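Local structure of UDP-galactopyranose mutase (Deinococcus radiodurans, 3HE3) at residues Arg275-Arg280 with Pro333-Pro338; Arg181-Leu186 with Ala302-Ser307. The protein probably interconverts UDP-galactopyranose and UDP-galactofuranose, using a bound FAD cofactor. All blocks are in the same frame, centred on the assembly; numbering follows the deposited sequence.

Contact 1: residues Arg275-Arg280 with Pro333-Pro338. With UDP (uridine-5'-diphosphate), chain S.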
ATOM      1  N   ARG E 275     -16.054 -17.459 -14.874  1.00 52.07           N
ATOM      2  CA  ARG E 275     -15.865 -16.423 -15.885  1.00 47.16           C
ATOM      3  C   ARG E 275     -14.853 -15.386 -15.395  1.00 52.19           C
ATOM      4  O   ARG E 275     -14.839 -15.030 -14.212  1.00 51.94           O
ATOM      5  CB  ARG E 275     -17.194 -15.752 -16.219  1.00 45.98           C
ATOM      6  CG  ARG E 275     -17.150 -14.840 -17.434  1.00 54.35           C
ATOM      7  CD  ARG E 275     -16.843 -15.608 -18.711  1.00 53.77           C
ATOM      8  NE  ARG E 275     -17.167 -14.817 -19.899  1.00 53.64           N
ATOM      9  CZ  ARG E 275     -16.889 -15.182 -21.147  1.00 50.39           C
ATOM     10  NH1 ARG E 275     -16.272 -16.332 -21.387  1.00 54.74           N
ATOM     11  NH2 ARG E 275     -17.228 -14.395 -22.158  1.00 52.30           N
ATOM     12  N   SER E 276     -14.007 -14.910 -16.305  1.00 51.94           N
ATOM     13  CA  SER E 276     -12.933 -13.984 -15.952  1.00 48.01           C
ATOM     14  C   SER E 276     -13.079 -12.629 -16.638  1.00 46.09           C
ATOM     15  O   SER E 276     -14.021 -12.399 -17.394  1.00 46.49           O
ATOM     16  CB  SER E 276     -11.571 -14.596 -16.278  1.00 49.17           C
ATOM     17  OG  SER E 276     -10.519 -13.760 -15.827  1.00 46.69           O
ATOM     18  N   LEU E 277     -12.130 -11.737 -16.373  1.00 50.25           N
ATOM     19  CA  LEU E 277     -12.190 -10.370 -16.877  1.00 46.87           C
ATOM     20  C   LEU E 277     -10.816  -9.787 -17.158  1.00 43.13           C
ATOM     21  O   LEU E 277      -9.836 -10.128 -16.502  1.00 47.20           O
ATOM     22  CB  LEU E 277     -12.881  -9.470 -15.857  1.00 43.42           C
ATOM     23  CG  LEU E 277     -14.391  -9.590 -15.758  1.00 44.73           C
ATOM     24  CD1 LEU E 277     -14.877  -8.863 -14.518  1.00 49.41           C
ATOM     25  CD2 LEU E 277     -15.032  -9.028 -17.017  1.00 44.52           C
ATOM     26  N   GLU E 278     -10.758  -8.892 -18.137  1.00 49.36           N
ATOM     27  CA  GLU E 278      -9.583  -8.053 -18.346  1.00 48.35           C
ATOM     28  C   GLU E 278      -9.958  -6.583 -18.147  1.00 44.18           C
ATOM     29  O   GLU E 278     -11.020  -6.137 -18.584  1.00 43.28           O
ATOM     30  CB  GLU E 278      -8.983  -8.266 -19.735  1.00 43.51           C
ATOM     31  CG  GLU E 278      -8.312  -7.018 -20.279  1.00 58.23           C
ATOM     32  CD  GLU E 278      -7.275  -7.310 -21.345  1.00 71.50           C
ATOM     33  OE1 GLU E 278      -7.323  -8.405 -21.949  1.00 69.88           O
ATOM     34  OE2 GLU E 278      -6.409  -6.436 -21.576  1.00 70.90           O
ATOM     35  N   PHE E 279      -9.090  -5.839 -17.474  1.00 42.33           N
ATOM     36  CA  PHE E 279      -9.351  -4.433 -17.189  1.00 40.03           C
ATOM     37  C   PHE E 279      -8.358  -3.532 -17.918  1.00 42.45           C
ATOM     38  O   PHE E 279      -7.153  -3.792 -17.916  1.00 44.29           O
ATOM     39  CB  PHE E 279      -9.271  -4.174 -15.685  1.00 37.76           C
ATOM     40  CG  PHE E 279     -10.028  -5.172 -14.853  1.00 40.14           C
ATOM     41  CD1 PHE E 279      -9.375  -6.250 -14.279  1.00 41.18           C
ATOM     42  CD2 PHE E 279     -11.392  -5.030 -14.640  1.00 36.63           C
ATOM     43  CE1 PHE E 279     -10.069  -7.172 -13.509  1.00 40.55           C
ATOM     44  CE2 PHE E 279     -12.090  -5.947 -13.873  1.00 39.71           C
ATOM     45  CZ  PHE E 279     -11.428  -7.019 -13.307  1.00 37.10           C
ATOM     46  N   ARG E 280      -8.863  -2.480 -18.552  1.00 40.81           N
ATOM     47  CA  ARG E 280      -7.987  -1.495 -19.164  1.00 41.85           C
ATOM     48  C   ARG E 280      -8.193  -0.115 -18.550  1.00 41.66           C
ATOM     49  O   ARG E 280      -9.204   0.548 -18.781  1.00 44.36           O
ATOM     50  CB  ARG E 280      -8.127  -1.488 -20.689  1.00 40.20           C
ATOM     51  CG  ARG E 280      -7.626  -2.794 -21.303  1.00 57.63           C
ATOM     52  CD  ARG E 280      -7.594  -2.792 -22.824  1.00 67.67           C
ATOM     53  NE  ARG E 280      -7.814  -4.141 -23.347  1.00 68.31           N
ATOM     54  CZ  ARG E 280      -7.405  -4.575 -24.537  1.00 69.07           C
ATOM     55  NH1 ARG E 280      -6.729  -3.772 -25.348  1.00 71.84           N
ATOM     56  NH2 ARG E 280      -7.664  -5.822 -24.910  1.00 63.63           N
ATOM     57  N   PRO E 333     -10.193 -16.275 -11.825  1.00 47.87           N
ATOM     58  CA  PRO E 333     -11.639 -16.485 -11.684  1.00 45.90           C
ATOM     59  C   PRO E 333     -12.313 -15.336 -10.940  1.00 47.91           C
ATOM     60  O   PRO E 333     -11.885 -14.993  -9.836  1.00 45.99           O
ATOM     61  CB  PRO E 333     -11.717 -17.769 -10.848  1.00 44.12           C
ATOM     62  CG  PRO E 333     -10.413 -17.796 -10.109  1.00 45.64           C
ATOM     63  CD  PRO E 333      -9.433 -17.327 -11.132  1.00 40.55           C
ATOM     64  N   TYR E 334     -13.353 -14.755 -11.534  1.00 43.96           N
ATOM     65  CA  TYR E 334     -14.097 -13.687 -10.878  1.00 46.97           C
ATOM     66  C   TYR E 334     -15.566 -14.038 -10.677  1.00 51.09           C
ATOM     67  O   TYR E 334     -16.145 -13.718  -9.640  1.00 49.15           O
ATOM     68  CB  TYR E 334     -13.969 -12.378 -11.656  1.00 50.15           C
ATOM     69  CG  TYR E 334     -12.568 -11.831 -11.657  1.00 47.36           C
ATOM     70  CD1 TYR E 334     -11.878 -11.635 -12.844  1.00 45.15           C
ATOM     71  CD2 TYR E 334     -11.926 -11.530 -10.465  1.00 44.13           C
ATOM     72  CE1 TYR E 334     -10.587 -11.140 -12.844  1.00 43.40           C
ATOM     73  CE2 TYR E 334     -10.638 -11.035 -10.454  1.00 47.89           C
ATOM     74  CZ  TYR E 334      -9.974 -10.842 -11.645  1.00 47.39           C
ATOM     75  OH  TYR E 334      -8.691 -10.350 -11.633  1.00 51.69           O
ATOM     76  N   TYR E 335     -16.168 -14.694 -11.664  1.00 50.13           N
ATOM     77  CA  TYR E 335     -17.579 -15.053 -11.580  1.00 50.79           C
ATOM     78  C   TYR E 335     -17.795 -16.557 -11.613  1.00 54.68           C
ATOM     79  O   TYR E 335     -17.300 -17.237 -12.510  1.00 57.62           O
ATOM     80  CB  TYR E 335     -18.366 -14.438 -12.739  1.00 51.00           C
ATOM     81  CG  TYR E 335     -18.417 -12.929 -12.757  1.00 53.91           C
ATOM     82  CD1 TYR E 335     -17.426 -12.191 -13.385  1.00 47.28           C
ATOM     83  CD2 TYR E 335     -19.470 -12.242 -12.166  1.00 55.58           C
ATOM     84  CE1 TYR E 335     -17.473 -10.816 -13.414  1.00 47.60           C
ATOM     85  CE2 TYR E 335     -19.527 -10.866 -12.190  1.00 52.37           C
ATOM     86  CZ  TYR E 335     -18.524 -10.157 -12.816  1.00 52.54           C
ATOM     87  OH  TYR E 335     -18.573  -8.781 -12.844  1.00 54.67           O
ATOM     88  N   PRO E 336     -18.548 -17.086 -10.639  1.00 55.30           N
ATOM     89  CA  PRO E 336     -19.056 -18.443 -10.839  1.00 52.40           C
ATOM     90  C   PRO E 336     -20.036 -18.390 -12.006  1.00 52.72           C
ATOM     91  O   PRO E 336     -20.630 -17.337 -12.232  1.00 48.57           O
ATOM     92  CB  PRO E 336     -19.799 -18.738  -9.533  1.00 51.31           C
ATOM     93  CG  PRO E 336     -19.279 -17.743  -8.547  1.00 53.64           C
ATOM     94  CD  PRO E 336     -18.946 -16.524  -9.340  1.00 52.56           C
ATOM     95  N   VAL E 337     -20.192 -19.487 -12.740  1.00 58.39           N
ATOM     96  CA  VAL E 337     -21.096 -19.513 -13.888  1.00 52.98           C
ATOM     97  C   VAL E 337     -22.367 -20.290 -13.568  1.00 56.07           C
ATOM     98  O   VAL E 337     -22.431 -21.502 -13.780  1.00 59.95           O
ATOM     99  CB  VAL E 337     -20.416 -20.122 -15.124  1.00 54.01           C
ATOM    100  CG1 VAL E 337     -21.314 -19.985 -16.344  1.00 46.78           C
ATOM    101  CG2 VAL E 337     -19.065 -19.459 -15.358  1.00 49.56           C
ATOM    102  N   PRO E 338     -23.388 -19.583 -13.060  1.00 60.15           N
ATOM    103  CA  PRO E 338     -24.625 -20.156 -12.516  1.00 53.23           C
ATOM    104  C   PRO E 338     -25.524 -20.786 -13.571  1.00 52.80           C
ATOM    105  O   PRO E 338     -26.345 -20.106 -14.184  1.00 52.69           O
ATOM    106  CB  PRO E 338     -25.326 -18.944 -11.885  1.00 57.10           C
ATOM    107  CG  PRO E 338     -24.250 -17.900 -11.734  1.00 58.89           C
ATOM    108  CD  PRO E 338     -23.363 -18.120 -12.915  1.00 59.14           C
TER
HETATM  109  N1  UDP S 400     -27.326  -7.293 -17.071  1.00 45.25           N
HETATM  110  C2  UDP S 400     -27.729  -6.965 -18.352  1.00 44.12           C
HETATM  111  N3  UDP S 400     -27.753  -5.646 -18.757  1.00 47.02           N
HETATM  112  C4  UDP S 400     -27.374  -4.646 -17.885  1.00 48.05           C
HETATM  113  C5  UDP S 400     -26.971  -4.981 -16.596  1.00 41.63           C
HETATM  114  C6  UDP S 400     -27.036  -6.305 -16.172  1.00 39.70           C
HETATM  115  O2  UDP S 400     -28.067  -7.848 -19.139  1.00 44.29           O
HETATM  116  O4  UDP S 400     -27.396  -3.467 -18.252  1.00 46.17           O
HETATM  117  C1' UDP S 400     -27.308  -8.709 -16.659  1.00 39.59           C
HETATM  118  C2' UDP S 400     -25.970  -9.313 -17.038  1.00 39.07           C
HETATM  119  O2' UDP S 400     -26.157 -10.629 -17.504  1.00 38.12           O
HETATM  120  C3' UDP S 400     -25.200  -9.322 -15.735  1.00 38.95           C
HETATM  121  C4' UDP S 400     -26.299  -9.463 -14.699  1.00 38.55           C
HETATM  122  O4' UDP S 400     -27.425  -8.812 -15.251  1.00 38.03           O
HETATM  123  O3' UDP S 400     -24.297 -10.399 -15.688  1.00 37.62           O
HETATM  124  C5' UDP S 400     -25.924  -8.863 -13.350  1.00 40.67           C
HETATM  125  O5' UDP S 400     -25.369  -7.579 -13.515  1.00 40.20           O
HETATM  126  PA  UDP S 400     -24.550  -6.922 -12.297  1.00 51.66           P
HETATM  127  O1A UDP S 400     -25.405  -6.894 -11.086  1.00 53.97           O
HETATM  128  O2A UDP S 400     -24.073  -5.560 -12.635  1.00 52.35           O
HETATM  129  O3A UDP S 400     -23.344  -7.957 -12.045  1.00 47.92           O
HETATM  130  PB  UDP S 400     -21.807  -7.500 -11.911  1.00 49.77           P
HETATM  131  O1B UDP S 400     -21.159  -7.545 -13.238  1.00 47.77           O
HETATM  132  O2B UDP S 400     -21.110  -8.403 -10.967  1.00 57.03           O
HETATM  133  O3B UDP S 400     -21.754  -6.116 -11.395  1.00 61.44           O
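From Pro333, whose carbonyl carbon lies 4.1 Å from Arg275 O, the chain passes to two residues whose amides both turn to that oxygen. Tyr334 N reaches Arg275 O at 3.1 Å, tilted 26° from the carbonyl plane. The Tyr334 ring meets Leu277 N at its edge and Leu277 CB at CD1. Phe279 turns an edge to the Tyr334 face in an offset edge-to-face pair, planes at 66° and centroids 5.8 Å apart; Asn67 also touches Tyr334.

Tyr335 N lies in the carbonyl plane, 2.9 Å from Arg275 O, on a fairly straight bond. Tyr335 O pays the bond back, taking Arg275 N at 2.7 Å. Two residues facing one across an antiparallel pair make a classic beta bulge. With CG anti to its carbonyl carbon (chi1 -64°), Tyr335 sends its ring past Leu277, whose CD1 meets CE1 at the ring edge, 3.4 Å away. Tyr335 OH stands 2.9 Å from UDP O1B, with O2B also near; both bonds are weak, and its one proton cannot serve both fully. A phenylalanine here would keep the ring against Leu277 but would probably leave the beta-phosphate without this hydroxyl donor. Farther on, Val337 CG2 packs 3.6 Å from Arg275 N.

Arg275 O thus serves two amides at the bulge, and both tyrosines touch FAD, while Tyr335 sets its hydroxyl beside the beta-phosphate oxygens by weak bonds.

Contact 2: residues Arg181-Leu186 with Ala302-Ser307. With UDP (uridine-5'-diphosphate), chain S.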
ATOM      1  N   ARG E 181     -24.754 -11.959 -23.317  1.00 44.41           N
ATOM      2  CA  ARG E 181     -23.953 -12.751 -24.243  1.00 40.88           C
ATOM      3  C   ARG E 181     -22.507 -12.282 -24.249  1.00 43.78           C
ATOM      4  O   ARG E 181     -21.587 -13.087 -24.358  1.00 42.20           O
ATOM      5  CB  ARG E 181     -24.519 -12.680 -25.659  1.00 39.18           C
ATOM      6  CG  ARG E 181     -25.789 -13.486 -25.874  1.00 50.49           C
ATOM      7  CD  ARG E 181     -26.235 -13.405 -27.324  1.00 51.85           C
ATOM      8  NE  ARG E 181     -27.515 -14.065 -27.540  1.00 57.46           N
ATOM      9  CZ  ARG E 181     -28.209 -13.997 -28.671  1.00 63.91           C
ATOM     10  NH1 ARG E 181     -27.744 -13.296 -29.694  1.00 68.40           N
ATOM     11  NH2 ARG E 181     -29.371 -14.628 -28.778  1.00 58.11           N
ATOM     12  N   LYS E 182     -22.314 -10.971 -24.139  1.00 42.99           N
ATOM     13  CA  LYS E 182     -20.976 -10.401 -24.121  1.00 40.53           C
ATOM     14  C   LYS E 182     -20.281 -10.693 -22.791  1.00 43.16           C
ATOM     15  O   LYS E 182     -19.095 -11.025 -22.759  1.00 40.60           O
ATOM     16  CB  LYS E 182     -21.025  -8.892 -24.397  1.00 34.74           C
ATOM     17  CG  LYS E 182     -19.655  -8.236 -24.449  1.00 41.20           C
ATOM     18  CD  LYS E 182     -19.689  -6.901 -25.176  1.00 45.57           C
ATOM     19  CE  LYS E 182     -20.695  -5.941 -24.557  1.00 44.54           C
ATOM     20  NZ  LYS E 182     -20.673  -4.613 -25.230  1.00 38.30           N
ATOM     21  N   GLN E 183     -21.031 -10.588 -21.699  1.00 40.55           N
ATOM     22  CA  GLN E 183     -20.472 -10.755 -20.361  1.00 40.91           C
ATOM     23  C   GLN E 183     -20.157 -12.211 -20.011  1.00 43.65           C
ATOM     24  O   GLN E 183     -19.113 -12.505 -19.422  1.00 40.53           O
ATOM     25  CB  GLN E 183     -21.410 -10.143 -19.313  1.00 36.99           C
ATOM     26  CG  GLN E 183     -21.153 -10.603 -17.884  1.00 38.38           C
ATOM     27  CD  GLN E 183     -19.802 -10.159 -17.335  1.00 45.33           C
ATOM     28  OE1 GLN E 183     -18.944  -9.657 -18.067  1.00 44.96           O
ATOM     29  NE2 GLN E 183     -19.610 -10.348 -16.035  1.00 47.83           N
ATOM     30  N   TRP E 184     -21.054 -13.119 -20.384  1.00 41.59           N
ATOM     31  CA  TRP E 184     -20.934 -14.517 -19.979  1.00 45.42           C
ATOM     32  C   TRP E 184     -20.412 -15.443 -21.076  1.00 48.33           C
ATOM     33  O   TRP E 184     -19.761 -16.445 -20.791  1.00 47.93           O
ATOM     34  CB  TRP E 184     -22.279 -15.030 -19.463  1.00 44.26           C
ATOM     35  CG  TRP E 184     -22.735 -14.346 -18.214  1.00 45.48           C
ATOM     36  CD1 TRP E 184     -23.656 -13.343 -18.113  1.00 43.26           C
ATOM     37  CD2 TRP E 184     -22.283 -14.611 -16.879  1.00 41.55           C
ATOM     38  NE1 TRP E 184     -23.808 -12.973 -16.798  1.00 39.67           N
ATOM     39  CE2 TRP E 184     -22.977 -13.733 -16.025  1.00 38.63           C
ATOM     40  CE3 TRP E 184     -21.363 -15.506 -16.331  1.00 47.36           C
ATOM     41  CZ2 TRP E 184     -22.775 -13.728 -14.646  1.00 46.07           C
ATOM     42  CZ3 TRP E 184     -21.166 -15.497 -14.963  1.00 47.73           C
ATOM     43  CH2 TRP E 184     -21.867 -14.615 -14.136  1.00 49.29           C
ATOM     44  N   GLY E 185     -20.697 -15.106 -22.328  1.00 48.30           N
ATOM     45  CA  GLY E 185     -20.358 -15.975 -23.437  1.00 46.04           C
ATOM     46  C   GLY E 185     -21.469 -16.979 -23.673  1.00 51.72           C
ATOM     47  O   GLY E 185     -21.346 -17.883 -24.497  1.00 52.72           O
ATOM     48  N   LEU E 186     -22.560 -16.815 -22.932  1.00 50.46           N
ATOM     49  CA  LEU E 186     -23.748 -17.647 -23.075  1.00 49.97           C
ATOM     50  C   LEU E 186     -24.957 -16.773 -23.388  1.00 53.89           C
ATOM     51  O   LEU E 186     -24.926 -15.562 -23.177  1.00 58.10           O
ATOM     52  CB  LEU E 186     -24.011 -18.410 -21.777  1.00 48.03           C
ATOM     53  CG  LEU E 186     -23.345 -19.773 -21.573  1.00 57.53           C
ATOM     54  CD1 LEU E 186     -22.220 -19.997 -22.561  1.00 54.52           C
ATOM     55  CD2 LEU E 186     -22.849 -19.923 -20.134  1.00 54.76           C
ATOM     56  N   ALA E 302     -16.508  -3.945 -27.366  1.00 38.54           N
ATOM     57  CA  ALA E 302     -16.023  -5.204 -26.810  1.00 40.58           C
ATOM     58  C   ALA E 302     -16.133  -5.205 -25.294  1.00 42.88           C
ATOM     59  O   ALA E 302     -16.303  -6.254 -24.672  1.00 48.74           O
ATOM     60  CB  ALA E 302     -14.579  -5.453 -27.232  1.00 35.22           C
ATOM     61  N   TYR E 303     -16.034  -4.022 -24.699  1.00 39.44           N
ATOM     62  CA  TYR E 303     -16.158  -3.903 -23.255  1.00 40.28           C
ATOM     63  C   TYR E 303     -17.631  -3.877 -22.850  1.00 41.66           C
ATOM     64  O   TYR E 303     -18.502  -3.569 -23.665  1.00 40.21           O
ATOM     65  CB  TYR E 303     -15.412  -2.669 -22.740  1.00 42.66           C
ATOM     66  CG  TYR E 303     -15.636  -1.405 -23.549  1.00 39.44           C
ATOM     67  CD1 TYR E 303     -16.779  -0.638 -23.368  1.00 36.57           C
ATOM     68  CD2 TYR E 303     -14.695  -0.972 -24.477  1.00 36.87           C
ATOM     69  CE1 TYR E 303     -16.985   0.518 -24.094  1.00 37.57           C
ATOM     70  CE2 TYR E 303     -14.896   0.186 -25.210  1.00 33.46           C
ATOM     71  CZ  TYR E 303     -16.042   0.926 -25.012  1.00 36.28           C
ATOM     72  OH  TYR E 303     -16.253   2.078 -25.737  1.00 38.82           O
ATOM     73  N   THR E 304     -17.906  -4.226 -21.597  1.00 36.93           N
ATOM     74  CA  THR E 304     -19.273  -4.246 -21.097  1.00 36.46           C
ATOM     75  C   THR E 304     -19.647  -2.890 -20.530  1.00 37.42           C
ATOM     76  O   THR E 304     -20.810  -2.497 -20.566  1.00 35.17           O
ATOM     77  CB  THR E 304     -19.454  -5.299 -19.995  1.00 43.77           C
ATOM     78  OG1 THR E 304     -18.363  -5.214 -19.070  1.00 48.02           O
ATOM     79  CG2 THR E 304     -19.491  -6.693 -20.592  1.00 42.75           C
ATOM     80  N   ARG E 305     -18.651  -2.173 -20.018  1.00 42.59           N
ATOM     81  CA  ARG E 305     -18.908  -0.931 -19.305  1.00 40.10           C
ATOM     82  C   ARG E 305     -17.638  -0.146 -18.999  1.00 39.54           C
ATOM     83  O   ARG E 305     -16.538  -0.698 -18.987  1.00 42.02           O
ATOM     84  CB  ARG E 305     -19.618  -1.244 -17.996  1.00 41.83           C
ATOM     85  CG  ARG E 305     -18.889  -2.283 -17.171  1.00 46.08           C
ATOM     86  CD  ARG E 305     -19.715  -2.719 -15.987  1.00 52.17           C
ATOM     87  NE  ARG E 305     -18.954  -3.580 -15.091  1.00 52.84           N
ATOM     88  CZ  ARG E 305     -19.466  -4.173 -14.018  1.00 56.58           C
ATOM     89  NH1 ARG E 305     -20.744  -3.998 -13.710  1.00 49.50           N
ATOM     90  NH2 ARG E 305     -18.700  -4.943 -13.256  1.00 58.48           N
ATOM     91  N   VAL E 306     -17.816   1.150 -18.751  1.00 37.64           N
ATOM     92  CA  VAL E 306     -16.746   2.032 -18.312  1.00 34.93           C
ATOM     93  C   VAL E 306     -17.123   2.585 -16.952  1.00 38.96           C
ATOM     94  O   VAL E 306     -18.274   2.957 -16.725  1.00 37.66           O
ATOM     95  CB  VAL E 306     -16.593   3.254 -19.234  1.00 35.84           C
ATOM     96  CG1 VAL E 306     -15.145   3.732 -19.243  1.00 36.52           C
ATOM     97  CG2 VAL E 306     -17.093   2.946 -20.628  1.00 40.16           C
ATOM     98  N   SER E 307     -16.151   2.655 -16.051  1.00 39.85           N
ATOM     99  CA  SER E 307     -16.386   3.227 -14.735  1.00 36.77           C
ATOM    100  C   SER E 307     -15.428   4.380 -14.475  1.00 41.24           C
ATOM    101  O   SER E 307     -14.272   4.343 -14.905  1.00 37.72           O
ATOM    102  CB  SER E 307     -16.231   2.158 -13.652  1.00 41.71           C
ATOM    103  OG  SER E 307     -17.275   1.205 -13.727  1.00 40.06           O
TER
HETATM  104  N1  UDP S 400     -27.326  -7.293 -17.071  1.00 45.25           N
HETATM  105  C2  UDP S 400     -27.729  -6.965 -18.352  1.00 44.12           C
HETATM  106  N3  UDP S 400     -27.753  -5.646 -18.757  1.00 47.02           N
HETATM  107  C4  UDP S 400     -27.374  -4.646 -17.885  1.00 48.05           C
HETATM  108  C5  UDP S 400     -26.971  -4.981 -16.596  1.00 41.63           C
HETATM  109  C6  UDP S 400     -27.036  -6.305 -16.172  1.00 39.70           C
HETATM  110  O2  UDP S 400     -28.067  -7.848 -19.139  1.00 44.29           O
HETATM  111  O4  UDP S 400     -27.396  -3.467 -18.252  1.00 46.17           O
HETATM  112  C1' UDP S 400     -27.308  -8.709 -16.659  1.00 39.59           C
HETATM  113  C2' UDP S 400     -25.970  -9.313 -17.038  1.00 39.07           C
HETATM  114  O2' UDP S 400     -26.157 -10.629 -17.504  1.00 38.12           O
HETATM  115  C3' UDP S 400     -25.200  -9.322 -15.735  1.00 38.95           C
HETATM  116  C4' UDP S 400     -26.299  -9.463 -14.699  1.00 38.55           C
HETATM  117  O4' UDP S 400     -27.425  -8.812 -15.251  1.00 38.03           O
HETATM  118  O3' UDP S 400     -24.297 -10.399 -15.688  1.00 37.62           O
HETATM  119  C5' UDP S 400     -25.924  -8.863 -13.350  1.00 40.67           C
HETATM  120  O5' UDP S 400     -25.369  -7.579 -13.515  1.00 40.20           O
HETATM  121  PA  UDP S 400     -24.550  -6.922 -12.297  1.00 51.66           P
HETATM  122  O1A UDP S 400     -25.405  -6.894 -11.086  1.00 53.97           O
HETATM  123  O2A UDP S 400     -24.073  -5.560 -12.635  1.00 52.35           O
HETATM  124  O3A UDP S 400     -23.344  -7.957 -12.045  1.00 47.92           O
HETATM  125  PB  UDP S 400     -21.807  -7.500 -11.911  1.00 49.77           P
HETATM  126  O1B UDP S 400     -21.159  -7.545 -13.238  1.00 47.77           O
HETATM  127  O2B UDP S 400     -21.110  -8.403 -10.967  1.00 57.03           O
HETATM  128  O3B UDP S 400     -21.754  -6.116 -11.395  1.00 61.44           O
HETATM  129  O   HOH W   1     -18.118  -6.660 -16.890  1.00 46.80           O
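Lys182 NZ is gripped by three backbone carbonyls: Tyr303 O at 2.9 Å from NZ, joined by those of Tyr301 and Tyr297. The ammonium approaches Tyr303 O tilted 34° from the carbonyl plane. It gets there on a chain that starts anti to the backbone N and bends at chi3 (56°), which lays CD 3.5 Å from Ala302 O before the tip turns in. Thus the aliphatic part runs along the loop while the charge is sunk among its carbonyls.

Thr304 lies between Lys182 and Gln183. Its methyl CG2 faces CG of Lys182 on one hand and, 3.9 Å off, OE1 of Gln183 on the other, the side chains of Gln183 and Thr304 crossing at a slant. The hydroxyl points elsewhere: OG1 is 2.6 Å from a water, which also gives a weak bond to Gln183 OE1 and so bridges helix and loop.

Both segments then turn to the nucleotide. Gln183 CG lies over one face of the Trp184 indole, near its rim, while Trp184 NE1 donates to the ribose hydroxyl O3' of UDP at 2.8 Å and weakly to O2'. Arg305 NH1 reaches UDP O3B at 3.3 Å, nearly straight at 161°, with the phosphate oxygen at the edge of the guanidinium; its NE is paired with Glu325, which probably steadies the group. Chemically, then, an indole N-H donates to the ribose O3' and a guanidinium meets the terminal phosphate, while a lysine side chain bound to loop carbonyls and a water between two side chains, weakly held on the Gln183 side, link helix and loop.

From the N terminus, the end of helix 169-184 comes first and opens contact 2; strand 274-284 follows and opens contact 1. The loop leading into strand 305-308 closes contact 2 over 115 intervening residues, and the end of strand 320-336 then closes contact 1 over 52, so the two loops cross rather than nest. Contact 1 fixes the outermost strand 274-284 to its neighbour 320-336, whose other neighbour, 305-308, belongs to contact 2, which ties the sheet to the helix. A probable hydrogen bond from Arg275 NE to Gln183 O joins them directly. Together they flank UDP, bringing helix and sheet to its ribose and diphosphate.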